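Local coordinates for papain-like protease (Human betacoronavirus 2c EMC/2012, PDB 4RNA), which is a coronavirus cysteine protease that probably cuts the viral replicase polyprotein and, as in its relatives, strips ubiquitin-like modifiers from host proteins, at residues A[55-60]-A[84-89]; A[119-124]-A[267-272]; A[127-130]-A[135-138]; A[223-226]-A[232-235]. One frame throughout, in Å; residues are numbered along the deposited sequence.

Contact 1 (A[55-60]-A[84-89])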
loop_
_atom_site.group_PDB
_atom_site.type_symbol
_atom_site.label_atom_id
_atom_site.label_comp_id
_atom_site.label_asym_id
_atom_site.label_seq_id
_atom_site.Cartn_x
_atom_site.Cartn_y
_atom_site.Cartn_z
ATOM N N SER A 55 -17.215 -10.083 -24.120
ATOM C CA SER A 55 -16.462 -9.016 -23.431
ATOM C C SER A 55 -15.266 -9.543 -22.665
ATOM O O SER A 55 -15.420 -10.478 -21.914
ATOM C CB SER A 55 -17.366 -8.304 -22.425
ATOM O OG SER A 55 -18.045 -7.299 -23.133
ATOM N N LEU A 56 -14.094 -8.911 -22.827
ATOM C CA LEU A 56 -12.899 -9.306 -22.067
ATOM C C LEU A 56 -12.412 -8.190 -21.191
ATOM O O LEU A 56 -12.424 -6.997 -21.591
ATOM C CB LEU A 56 -11.753 -9.748 -22.990
ATOM C CG LEU A 56 -11.958 -10.999 -23.829
ATOM C CD1 LEU A 56 -10.689 -11.132 -24.690
ATOM C CD2 LEU A 56 -12.209 -12.261 -22.953
ATOM N N TYR A 57 -11.947 -8.578 -19.999
ATOM C CA TYR A 57 -11.396 -7.591 -19.061
ATOM C C TYR A 57 -9.899 -7.488 -19.218
ATOM O O TYR A 57 -9.206 -8.381 -18.929
ATOM C CB TYR A 57 -11.796 -7.943 -17.620
ATOM C CG TYR A 57 -13.066 -7.280 -17.339
ATOM C CD1 TYR A 57 -14.272 -7.891 -17.668
ATOM C CD2 TYR A 57 -13.072 -5.973 -16.822
ATOM C CE1 TYR A 57 -15.476 -7.217 -17.461
ATOM C CE2 TYR A 57 -14.265 -5.315 -16.572
ATOM C CZ TYR A 57 -15.445 -5.927 -16.927
ATOM O OH TYR A 57 -16.600 -5.230 -16.667
ATOM N N LEU A 58 -9.384 -6.396 -19.745
ATOM C CA LEU A 58 -7.921 -6.296 -19.990
ATOM C C LEU A 58 -7.195 -5.787 -18.715
ATOM O O LEU A 58 -7.697 -4.877 -18.030
ATOM C CB LEU A 58 -7.634 -5.323 -21.155
ATOM C CG LEU A 58 -6.152 -5.166 -21.586
ATOM C CD1 LEU A 58 -5.474 -6.476 -22.128
ATOM C CD2 LEU A 58 -6.130 -4.110 -22.674
ATOM N N ALA A 59 -6.044 -6.373 -18.356
ATOM C CA ALA A 59 -5.330 -5.978 -17.091
ATOM C C ALA A 59 -4.025 -5.199 -17.413
ATOM O O ALA A 59 -3.463 -4.585 -16.526
ATOM C CB ALA A 59 -5.043 -7.178 -16.174
ATOM N N ASP A 60 -3.528 -5.216 -18.665
ATOM C CA ASP A 60 -2.240 -4.513 -18.978
ATOM C C ASP A 60 -2.167 -4.338 -20.439
ATOM O O ASP A 60 -3.058 -4.778 -21.139
ATOM C CB ASP A 60 -0.950 -5.181 -18.377
ATOM C CG ASP A 60 -0.708 -6.644 -18.895
ATOM O OD1 ASP A 60 -1.164 -6.987 -20.032
ATOM O OD2 ASP A 60 -0.036 -7.444 -18.160
ATOM N N ARG A 84 -4.313 -7.446 -9.772
ATOM C CA ARG A 84 -4.609 -7.792 -8.334
ATOM C C ARG A 84 -6.096 -7.726 -7.952
ATOM O O ARG A 84 -6.627 -8.624 -7.354
ATOM C CB ARG A 84 -3.738 -6.984 -7.359
ATOM C CG ARG A 84 -2.227 -7.308 -7.481
ATOM C CD ARG A 84 -1.335 -6.469 -6.523
ATOM N NE ARG A 84 -1.476 -4.992 -6.728
ATOM C CZ ARG A 84 -2.155 -4.178 -5.936
ATOM N NH1 ARG A 84 -2.877 -4.636 -4.901
ATOM N NH2 ARG A 84 -2.220 -2.868 -6.248
ATOM N N PHE A 85 -6.787 -6.683 -8.381
ATOM C CA PHE A 85 -8.208 -6.559 -8.141
ATOM C C PHE A 85 -9.010 -7.703 -8.793
ATOM O O PHE A 85 -9.864 -8.324 -8.125
ATOM C CB PHE A 85 -8.698 -5.139 -8.661
ATOM C CG PHE A 85 -10.195 -5.018 -8.659
ATOM C CD1 PHE A 85 -10.911 -5.295 -7.483
ATOM C CD2 PHE A 85 -10.886 -4.608 -9.804
ATOM C CE1 PHE A 85 -12.287 -5.204 -7.466
ATOM C CE2 PHE A 85 -12.286 -4.488 -9.794
ATOM C CZ PHE A 85 -12.979 -4.786 -8.614
ATOM N N TYR A 86 -8.642 -8.102 -10.031
ATOM C CA TYR A 86 -9.460 -9.055 -10.688
ATOM C C TYR A 86 -9.208 -10.359 -9.989
ATOM O O TYR A 86 -10.186 -11.035 -9.771
ATOM C CB TYR A 86 -9.134 -9.290 -12.182
ATOM C CG TYR A 86 -9.382 -8.079 -13.126
ATOM C CD1 TYR A 86 -10.337 -7.104 -12.812
ATOM C CD2 TYR A 86 -8.707 -7.988 -14.334
ATOM C CE1 TYR A 86 -10.549 -6.015 -13.672
ATOM C CE2 TYR A 86 -8.924 -6.895 -15.206
ATOM C CZ TYR A 86 -9.849 -5.937 -14.851
ATOM O OH TYR A 86 -9.995 -4.858 -15.748
ATOM N N SER A 87 -7.954 -10.660 -9.591
ATOM C CA SER A 87 -7.685 -11.966 -8.870
ATOM C C SER A 87 -8.353 -11.976 -7.486
ATOM O O SER A 87 -8.784 -13.051 -7.035
ATOM C CB SER A 87 -6.168 -12.226 -8.625
ATOM O OG SER A 87 -5.424 -12.068 -9.831
ATOM N N LEU A 88 -8.269 -10.851 -6.746
ATOM C CA LEU A 88 -8.927 -10.729 -5.415
ATOM C C LEU A 88 -10.413 -10.976 -5.523
ATOM O O LEU A 88 -10.957 -11.723 -4.708
ATOM C CB LEU A 88 -8.703 -9.367 -4.752
ATOM C CG LEU A 88 -7.271 -9.334 -4.218
ATOM C CD1 LEU A 88 -6.791 -7.908 -4.093
ATOM C CD2 LEU A 88 -7.063 -10.137 -2.946
ATOM N N LYS A 89 -11.062 -10.288 -6.484
ATOM C CA LYS A 89 -12.519 -10.476 -6.733
ATOM C C LYS A 89 -12.903 -11.979 -6.898
ATOM O O LYS A 89 -13.780 -12.539 -6.153
ATOM C CB LYS A 89 -12.938 -9.519 -7.861
ATOM C CG LYS A 89 -14.414 -9.463 -8.105
ATOM C CD LYS A 89 -14.726 -8.460 -9.173
ATOM C CE LYS A 89 -15.998 -8.939 -9.800
ATOM N NZ LYS A 89 -16.687 -7.769 -10.381
#
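Ala59 and Tyr86 mark where strand 55-58 and helix 81-92 come nearest, and their CA atoms are still 8.2 Å apart, so long side chains have to bridge the gap. Tyr86 does nearly all of it. Its CG stands beside the backbone N (chi1 -66°), which carries the phenol off the helix and against the end of the strand. There the hydroxyl donates to the backbone carbonyl, Tyr86 OH to Leu58 O being 3.2 Å. The donor sits well above the carbonyl plane, about 47° out of it. Tyr57 turns an edge to the face of this ring in an offset edge-to-face pair, planes at 79°, with Tyr57 CD2 3.8 Å from Tyr86 CZ. The methyl of Ala59 adds a further apolar touch, CB lying 4.0 Å from Tyr86 CE2, and Phe36 of the neighbouring strand makes another edge-to-face pair with Tyr86. As in other coronavirus papain-like proteases, the strand belongs to the N-terminal ubiquitin-like domain and the helix to the thumb. At this junction a single hydroxyl bond meets the polar end of a buried phenol, while the aromatic and methyl contacts limit the ring's movement.

Contact 2 (A[119-124]-A[267-272])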
loop_
_atom_site.group_PDB
_atom_site.type_symbol
_atom_site.label_atom_id
_atom_site.label_comp_id
_atom_site.label_asym_id
_atom_site.label_seq_id
_atom_site.Cartn_x
_atom_site.Cartn_y
_atom_site.Cartn_z
ATOM N N ILE A 119 -14.574 -3.497 7.869
ATOM C CA ILE A 119 -15.880 -3.321 7.211
ATOM C C ILE A 119 -17.012 -2.968 8.224
ATOM O O ILE A 119 -17.806 -2.040 8.017
ATOM C CB ILE A 119 -16.242 -4.610 6.374
ATOM C CG1 ILE A 119 -15.319 -4.722 5.135
ATOM C CG2 ILE A 119 -17.699 -4.625 5.911
ATOM C CD1 ILE A 119 -15.169 -6.171 4.724
ATOM N N MET A 120 -17.032 -3.640 9.352
ATOM C CA MET A 120 -18.020 -3.336 10.427
ATOM C C MET A 120 -17.839 -1.972 11.028
ATOM O O MET A 120 -18.824 -1.416 11.452
ATOM C CB MET A 120 -17.911 -4.376 11.555
ATOM C CG MET A 120 -18.357 -5.704 11.010
ATOM S SD MET A 120 -18.640 -6.944 12.312
ATOM C CE MET A 120 -20.158 -6.270 12.974
ATOM N N THR A 121 -16.599 -1.433 11.015
ATOM C CA THR A 121 -16.360 -0.094 11.507
ATOM C C THR A 121 -16.846 0.896 10.435
ATOM O O THR A 121 -17.586 1.882 10.768
ATOM C CB THR A 121 -14.869 0.169 11.814
ATOM O OG1 THR A 121 -14.423 -0.672 12.848
ATOM C CG2 THR A 121 -14.634 1.657 12.283
ATOM N N LEU A 122 -16.490 0.647 9.160
ATOM C CA LEU A 122 -16.921 1.612 8.078
ATOM C C LEU A 122 -18.433 1.628 7.963
ATOM O O LEU A 122 -19.042 2.614 7.638
ATOM C CB LEU A 122 -16.368 1.194 6.668
ATOM C CG LEU A 122 -14.844 1.296 6.464
ATOM C CD1 LEU A 122 -14.505 0.558 5.153
ATOM C CD2 LEU A 122 -14.481 2.811 6.428
ATOM N N ASP A 123 -19.076 0.501 8.207
ATOM C CA ASP A 123 -20.536 0.438 8.198
ATOM C C ASP A 123 -21.259 1.374 9.212
ATOM O O ASP A 123 -22.462 1.622 9.043
ATOM C CB ASP A 123 -21.025 -1.013 8.405
ATOM C CG ASP A 123 -20.954 -1.873 7.091
ATOM O OD1 ASP A 123 -20.846 -1.292 5.994
ATOM O OD2 ASP A 123 -21.020 -3.148 7.203
ATOM N N LEU A 124 -20.546 1.906 10.225
ATOM C CA LEU A 124 -21.180 2.724 11.242
ATOM C C LEU A 124 -21.020 4.168 10.841
ATOM O O LEU A 124 -21.562 5.018 11.502
ATOM C CB LEU A 124 -20.539 2.530 12.612
ATOM C CG LEU A 124 -20.848 1.087 13.110
ATOM C CD1 LEU A 124 -20.123 0.774 14.435
ATOM C CD2 LEU A 124 -22.353 0.924 13.239
ATOM N N ALA A 267 -18.690 1.896 19.392
ATOM C CA ALA A 267 -18.056 0.688 18.898
ATOM C C ALA A 267 -16.540 0.777 19.041
ATOM O O ALA A 267 -16.006 1.848 19.186
ATOM C CB ALA A 267 -18.380 0.388 17.414
ATOM N N PHE A 268 -15.853 -0.371 19.043
ATOM C CA PHE A 268 -14.399 -0.358 19.105
ATOM C C PHE A 268 -13.840 -1.640 18.555
ATOM O O PHE A 268 -14.536 -2.670 18.557
ATOM C CB PHE A 268 -13.883 -0.089 20.555
ATOM C CG PHE A 268 -14.367 -1.096 21.579
ATOM C CD1 PHE A 268 -15.604 -0.941 22.196
ATOM C CD2 PHE A 268 -13.605 -2.188 21.865
ATOM C CE1 PHE A 268 -16.082 -1.832 23.137
ATOM C CE2 PHE A 268 -14.057 -3.097 22.824
ATOM C CZ PHE A 268 -15.289 -2.922 23.459
ATOM N N ASN A 269 -12.583 -1.619 18.092
ATOM C CA ASN A 269 -11.951 -2.905 17.760
ATOM C C ASN A 269 -10.980 -3.397 18.765
ATOM O O ASN A 269 -10.429 -2.629 19.568
ATOM C CB ASN A 269 -11.253 -2.842 16.385
ATOM C CG ASN A 269 -12.259 -2.531 15.271
ATOM O OD1 ASN A 269 -13.330 -3.130 15.244
ATOM N ND2 ASN A 269 -11.906 -1.607 14.342
ATOM N N VAL A 270 -10.740 -4.707 18.729
ATOM C CA VAL A 270 -9.864 -5.270 19.740
ATOM C C VAL A 270 -8.890 -6.139 18.956
ATOM O O VAL A 270 -9.283 -6.757 17.949
ATOM C CB VAL A 270 -10.679 -6.145 20.760
ATOM C CG1 VAL A 270 -9.786 -7.084 21.507
ATOM C CG2 VAL A 270 -11.457 -5.267 21.733
ATOM N N PHE A 271 -7.609 -6.133 19.343
ATOM C CA PHE A 271 -6.672 -7.099 18.781
ATOM C C PHE A 271 -6.231 -8.033 19.894
ATOM O O PHE A 271 -5.793 -7.560 20.939
ATOM C CB PHE A 271 -5.486 -6.372 18.151
ATOM C CG PHE A 271 -4.446 -7.282 17.503
ATOM C CD1 PHE A 271 -4.700 -7.928 16.285
ATOM C CD2 PHE A 271 -3.215 -7.459 18.087
ATOM C CE1 PHE A 271 -3.740 -8.736 15.691
ATOM C CE2 PHE A 271 -2.256 -8.277 17.494
ATOM C CZ PHE A 271 -2.515 -8.896 16.292
ATOM N N GLN A 272 -6.319 -9.342 19.638
ATOM C CA GLN A 272 -6.047 -10.428 20.607
ATOM C C GLN A 272 -4.793 -11.204 20.272
ATOM O O GLN A 272 -4.648 -11.686 19.139
ATOM C CB GLN A 272 -7.211 -11.431 20.630
ATOM C CG GLN A 272 -8.444 -10.947 21.392
ATOM C CD GLN A 272 -9.721 -11.747 21.108
ATOM O OE1 GLN A 272 -9.757 -12.653 20.266
ATOM N NE2 GLN A 272 -10.790 -11.395 21.821
#
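Thr121 and Asn269 supply the polar touch here, and Leu124 with Ala267 the apolar one. The amide of Asn269 donates to the threonine hydroxyl, ND2 to Thr121 OG1 3.1 Å at an N-H...O angle of 151°, and the oxygen lies slightly off the amide plane, by 16°. A little to the side, one branch of Leu124 presses on the methyl of the alanine: Leu124 CD1 is 3.5 Å from Ala267 CB, tighter than usual for two carbons.

One shell out, each polar group has further partners. The hydroxyl of Thr121 is set beside its own backbone N (chi1 -64°), the position from which it reaches back one helical turn to the carbonyl of Ala117. Thus OG1 gives a hydrogen bond to that carbonyl while accepting one from Asn269. The asparagine amide is used at both ends: ND2 also bonds Asp311 OD2, and OD1 meets His283 ND1, on the two strands that flank 267-272. Backbone bonds to Thr310 and Asp311 hold Asn269 in the sheet, and Leu313, backbone-bonded to Ala267, also touches Leu124. On the helix side, Leu172 packs against Thr121.

This is the helix-on-sheet interface of the papain-like fold, helix 115-122 lying against a strand of the palm. With its oxygen and nitrogen engaged by different partners, the amide of Asn269 is fixed in rotation, and a chain of hydrogen bonds runs from the helix backbone through a hydroxyl and an amide into the neighbouring strands, within a buried interface.

Contact 3 (A[127-130]-A[135-138])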
loop_
_atom_site.group_PDB
_atom_site.type_symbol
_atom_site.label_atom_id
_atom_site.label_comp_id
_atom_site.label_asym_id
_atom_site.label_seq_id
_atom_site.Cartn_x
_atom_site.Cartn_y
_atom_site.Cartn_z
ATOM N N ASP A 127 -22.396 10.152 6.684
ATOM C CA ASP A 127 -21.947 11.347 5.959
ATOM C C ASP A 127 -20.615 11.216 5.224
ATOM O O ASP A 127 -19.961 12.238 4.987
ATOM C CB ASP A 127 -21.889 12.570 6.895
ATOM C CG ASP A 127 -23.245 12.903 7.468
ATOM O OD1 ASP A 127 -24.172 13.140 6.658
ATOM O OD2 ASP A 127 -23.393 12.881 8.715
ATOM N N ILE A 128 -20.236 9.990 4.868
ATOM C CA ILE A 128 -19.051 9.735 4.048
ATOM C C ILE A 128 -19.448 9.246 2.655
ATOM O O ILE A 128 -20.484 8.577 2.480
ATOM C CB ILE A 128 -18.111 8.665 4.657
ATOM C CG1 ILE A 128 -18.820 7.318 4.681
ATOM C CG2 ILE A 128 -17.648 9.108 6.045
ATOM C CD1 ILE A 128 -17.912 6.157 5.122
ATOM N N LYS A 129 -18.628 9.655 1.692
ATOM C CA LYS A 129 -18.731 9.259 0.292
ATOM C C LYS A 129 -17.287 9.066 -0.225
ATOM O O LYS A 129 -16.394 9.807 0.163
ATOM C CB LYS A 129 -19.412 10.358 -0.523
ATOM C CG LYS A 129 -19.803 9.933 -1.928
ATOM C CD LYS A 129 -20.361 11.076 -2.786
ATOM C CE LYS A 129 -19.331 12.171 -3.045
ATOM N NZ LYS A 129 -19.153 12.973 -1.797
ATOM N N PHE A 130 -17.091 8.084 -1.101
ATOM C CA PHE A 130 -15.776 7.810 -1.667
ATOM C C PHE A 130 -15.575 8.678 -2.886
ATOM O O PHE A 130 -16.481 8.811 -3.694
ATOM C CB PHE A 130 -15.618 6.312 -1.979
ATOM C CG PHE A 130 -15.446 5.499 -0.741
ATOM C CD1 PHE A 130 -14.247 5.573 -0.028
ATOM C CD2 PHE A 130 -16.495 4.717 -0.240
ATOM C CE1 PHE A 130 -14.097 4.870 1.162
ATOM C CE2 PHE A 130 -16.357 4.008 0.943
ATOM C CZ PHE A 130 -15.158 4.092 1.657
ATOM N N LEU A 135 -14.952 2.694 -5.917
ATOM C CA LEU A 135 -15.161 2.432 -4.472
ATOM C C LEU A 135 -16.558 2.848 -4.014
ATOM O O LEU A 135 -17.182 2.157 -3.289
ATOM C CB LEU A 135 -14.141 3.173 -3.610
ATOM C CG LEU A 135 -13.012 2.372 -3.040
ATOM C CD1 LEU A 135 -12.076 3.317 -2.238
ATOM C CD2 LEU A 135 -13.514 1.161 -2.244
ATOM N N GLN A 136 -17.039 4.014 -4.455
ATOM C CA GLN A 136 -18.389 4.463 -4.106
ATOM C C GLN A 136 -19.432 3.491 -4.633
ATOM O O GLN A 136 -20.327 3.040 -3.885
ATOM C CB GLN A 136 -18.632 5.861 -4.712
ATOM C CG GLN A 136 -19.895 6.604 -4.166
ATOM C CD GLN A 136 -20.061 6.550 -2.644
ATOM O OE1 GLN A 136 -19.081 6.482 -1.883
ATOM N NE2 GLN A 136 -21.322 6.511 -2.188
ATOM N N HIS A 137 -19.251 3.063 -5.893
ATOM C CA HIS A 137 -20.225 2.190 -6.500
ATOM C C HIS A 137 -20.164 0.885 -5.739
ATOM O O HIS A 137 -21.190 0.323 -5.347
ATOM C CB HIS A 137 -19.968 2.051 -8.009
ATOM C CG HIS A 137 -20.917 1.114 -8.689
ATOM N ND1 HIS A 137 -20.658 -0.199 -8.829
ATOM C CD2 HIS A 137 -22.184 1.324 -9.229
ATOM C CE1 HIS A 137 -21.694 -0.804 -9.454
ATOM N NE2 HIS A 137 -22.628 0.126 -9.696
ATOM N N ALA A 138 -18.965 0.404 -5.435
ATOM C CA ALA A 138 -18.915 -0.904 -4.693
ATOM C C ALA A 138 -19.495 -0.831 -3.257
ATOM O O ALA A 138 -19.936 -1.899 -2.677
ATOM C CB ALA A 138 -17.459 -1.416 -4.607
HETATM O O HOH W 1 -22.259 7.118 0.581
#
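Gln136 reaches from helix 133-143 back to strand 128-130, and its side chain is best followed outward. CB rests near the end of the strand, 3.8 Å from Phe130 O. CG, next along, passes 4.0 Å from Lys129 CG, and the chain then bends at chi2 (45°), which folds the amide in over the strand instead of letting it run on past it. CD comes up against the lysine's aliphatic part, 3.5 Å from Lys129 CG, with the two side chains crossing at about a right angle. At the tip the two ends of the amide do different work. OE1 takes the backbone N-H of Phe130, 2.7 Å from Phe130 N and almost perfectly straight at 176°, although the donor stands 40° above the plane of the side-chain carbonyl. NE2 donates to a water that in turn donates a hydrogen bond to Ile128 O, 3.0 Å from the water oxygen.

Beside the amide lies the apolar half: Phe130 CB is 3.8 Å from Leu135 CB, and Leu135 CD1 approaches Phe130 CD1, also at 3.8 Å. Phe139, one turn further on, meets the phenylalanine ring edge-to-face. Lys129 carries its ammonium group off to Glu180, on the strand that pairs with 128-130.

This is a tight strand-to-helix turn. Lys129 pairs with Glu180 through its backbone. Two polar groups on the sheet edge, Phe130 N and Ile128 O, are met by one glutamine amide, the second through water, which ties the first turn of the helix to the strand before it.

Contact 4 (A[223-226]-A[232-235])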
loop_
_atom_site.group_PDB
_atom_site.type_symbol
_atom_site.label_atom_id
_atom_site.label_comp_id
_atom_site.label_asym_id
_atom_site.label_seq_id
_atom_site.Cartn_x
_atom_site.Cartn_y
_atom_site.Cartn_z
ATOM N N ARG A 223 -4.439 18.619 28.161
ATOM C CA ARG A 223 -3.341 19.539 27.872
ATOM C C ARG A 223 -2.030 18.746 27.901
ATOM O O ARG A 223 -1.814 17.941 28.799
ATOM C CB ARG A 223 -3.300 20.691 28.907
ATOM C CG ARG A 223 -2.246 21.774 28.598
ATOM C CD ARG A 223 -2.197 22.922 29.641
ATOM N NE ARG A 223 -1.667 22.463 30.932
ATOM C CZ ARG A 223 -2.348 22.471 32.080
ATOM N NH1 ARG A 223 -3.581 22.967 32.122
ATOM N NH2 ARG A 223 -1.789 22.023 33.187
ATOM N N MET A 224 -1.183 18.933 26.881
ATOM C CA MET A 224 0.191 18.404 26.948
ATOM C C MET A 224 1.143 19.567 27.036
ATOM O O MET A 224 0.914 20.654 26.410
ATOM C CB MET A 224 0.574 17.550 25.718
ATOM C CG MET A 224 2.052 17.119 25.729
ATOM S SD MET A 224 2.634 16.243 24.258
ATOM C CE MET A 224 2.475 17.539 23.022
ATOM N N THR A 225 2.232 19.330 27.761
ATOM C CA THR A 225 3.209 20.360 28.049
ATOM C C THR A 225 4.646 19.828 27.837
ATOM O O THR A 225 4.973 18.735 28.219
ATOM C CB THR A 225 3.009 20.852 29.523
ATOM O OG1 THR A 225 1.708 21.475 29.667
ATOM C CG2 THR A 225 4.170 21.790 29.975
ATOM N N TYR A 226 5.533 20.617 27.250
ATOM C CA TYR A 226 6.951 20.152 27.245
ATOM C C TYR A 226 7.826 21.448 27.176
ATOM O O TYR A 226 7.261 22.567 27.277
ATOM C CB TYR A 226 7.189 19.159 26.074
ATOM C CG TYR A 226 6.741 19.750 24.752
ATOM C CD1 TYR A 226 5.364 19.725 24.364
ATOM C CD2 TYR A 226 7.669 20.343 23.901
ATOM C CE1 TYR A 226 4.959 20.304 23.155
ATOM C CE2 TYR A 226 7.271 20.934 22.713
ATOM C CZ TYR A 226 5.919 20.904 22.343
ATOM O OH TYR A 226 5.591 21.472 21.131
ATOM N N GLY A 232 11.357 28.080 28.722
ATOM C CA GLY A 232 10.170 27.878 29.560
ATOM C C GLY A 232 9.396 26.611 29.186
ATOM O O GLY A 232 10.001 25.548 28.915
ATOM N N GLU A 233 8.061 26.739 29.180
ATOM C CA GLU A 233 7.120 25.630 28.963
ATOM C C GLU A 233 6.255 25.975 27.791
ATOM O O GLU A 233 5.948 27.152 27.562
ATOM C CB GLU A 233 6.157 25.505 30.131
ATOM C CG GLU A 233 6.590 24.518 31.181
ATOM C CD GLU A 233 5.603 24.473 32.358
ATOM O OE1 GLU A 233 5.795 23.595 33.229
ATOM O OE2 GLU A 233 4.625 25.286 32.409
ATOM N N ARG A 234 5.843 24.929 27.079
ATOM C CA ARG A 234 5.104 25.035 25.829
ATOM C C ARG A 234 3.927 24.071 26.017
ATOM O O ARG A 234 4.120 23.014 26.549
ATOM C CB ARG A 234 5.994 24.424 24.737
ATOM C CG ARG A 234 6.353 25.329 23.633
ATOM C CD ARG A 234 6.989 24.498 22.544
ATOM N NE ARG A 234 5.973 24.433 21.524
ATOM C CZ ARG A 234 6.049 24.985 20.300
ATOM N NH1 ARG A 234 7.167 25.608 19.862
ATOM N NH2 ARG A 234 5.025 24.844 19.462
ATOM N N HIS A 235 2.728 24.427 25.586
ATOM C CA HIS A 235 1.583 23.517 25.722
ATOM C C HIS A 235 0.881 23.209 24.415
ATOM O O HIS A 235 0.918 23.985 23.471
ATOM C CB HIS A 235 0.530 24.165 26.627
ATOM C CG HIS A 235 1.083 24.668 27.913
ATOM N ND1 HIS A 235 1.324 23.842 28.965
ATOM C CD2 HIS A 235 1.496 25.938 28.294
ATOM C CE1 HIS A 235 1.826 24.556 30.012
ATOM N NE2 HIS A 235 1.967 25.846 29.593
#
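His235 and Thr225 lie side by side and point the same way, so that the hydroxyl meets the imidazole at its edge, near the ring plane. The hydrogen bond between Thr225 OG1 and His235 ND1 is modelled at 2.5 Å, doubtfully short, and either atom could donate. Arg223 runs along the same histidine, its CD 3.7 Å from His235 ND1, with the guanidinium turned almost square to the ring (85°). Strands 224-227 and 233-242 are the antiparallel arms of a beta hairpin in the zinc-bearing fingers; Cys228 and Cys230 in its turn bind the zinc with Cys193 and Cys196. Tyr226 and Arg234 form the hydrogen-bonded pair, Tyr226 N to Arg234 O 2.9 Å and Arg234 N to Tyr226 O 2.8 Å. Their side chains occupy the face away from Thr225 and His235. Arg234 runs alongside, bending at chi3: its CB makes a CH-pi contact over the ring, 4.3 Å from the Tyr226 centroid, CD passes 3.6 Å from Tyr226 CE2, and the guanidinium, nearly parallel to the ring (15°), lies by its hydroxyl end. A Gln229 hydrogen bond and a Glu191 salt bridge hold the guanidinium; Arg18 of the second subunit makes a cation-pi contact with Tyr226.

Overall arrangement
The four contacts are strung along an elongated chain. Contact 1, joining the ubiquitin-like domain to the thumb, comes first in sequence; then follow the helix of contact 2, contact 3, contact 4 and finally strand 267-272, which closes contact 2 round the other two. Contact 3 lies about 21 Å from contact 1 and 18 Å from contact 2 between centres, and helix 148-158 packs against all three. Contact 4, in the zinc-bearing fingers, is about 53 Å from contact 1, on the opposite side of the chain's centre; both touch the second subunit. Because strand 267-272 is reached only after the fingers yet packs back on helix 115-122, the central thumb-palm interface is built from parts distant in sequence.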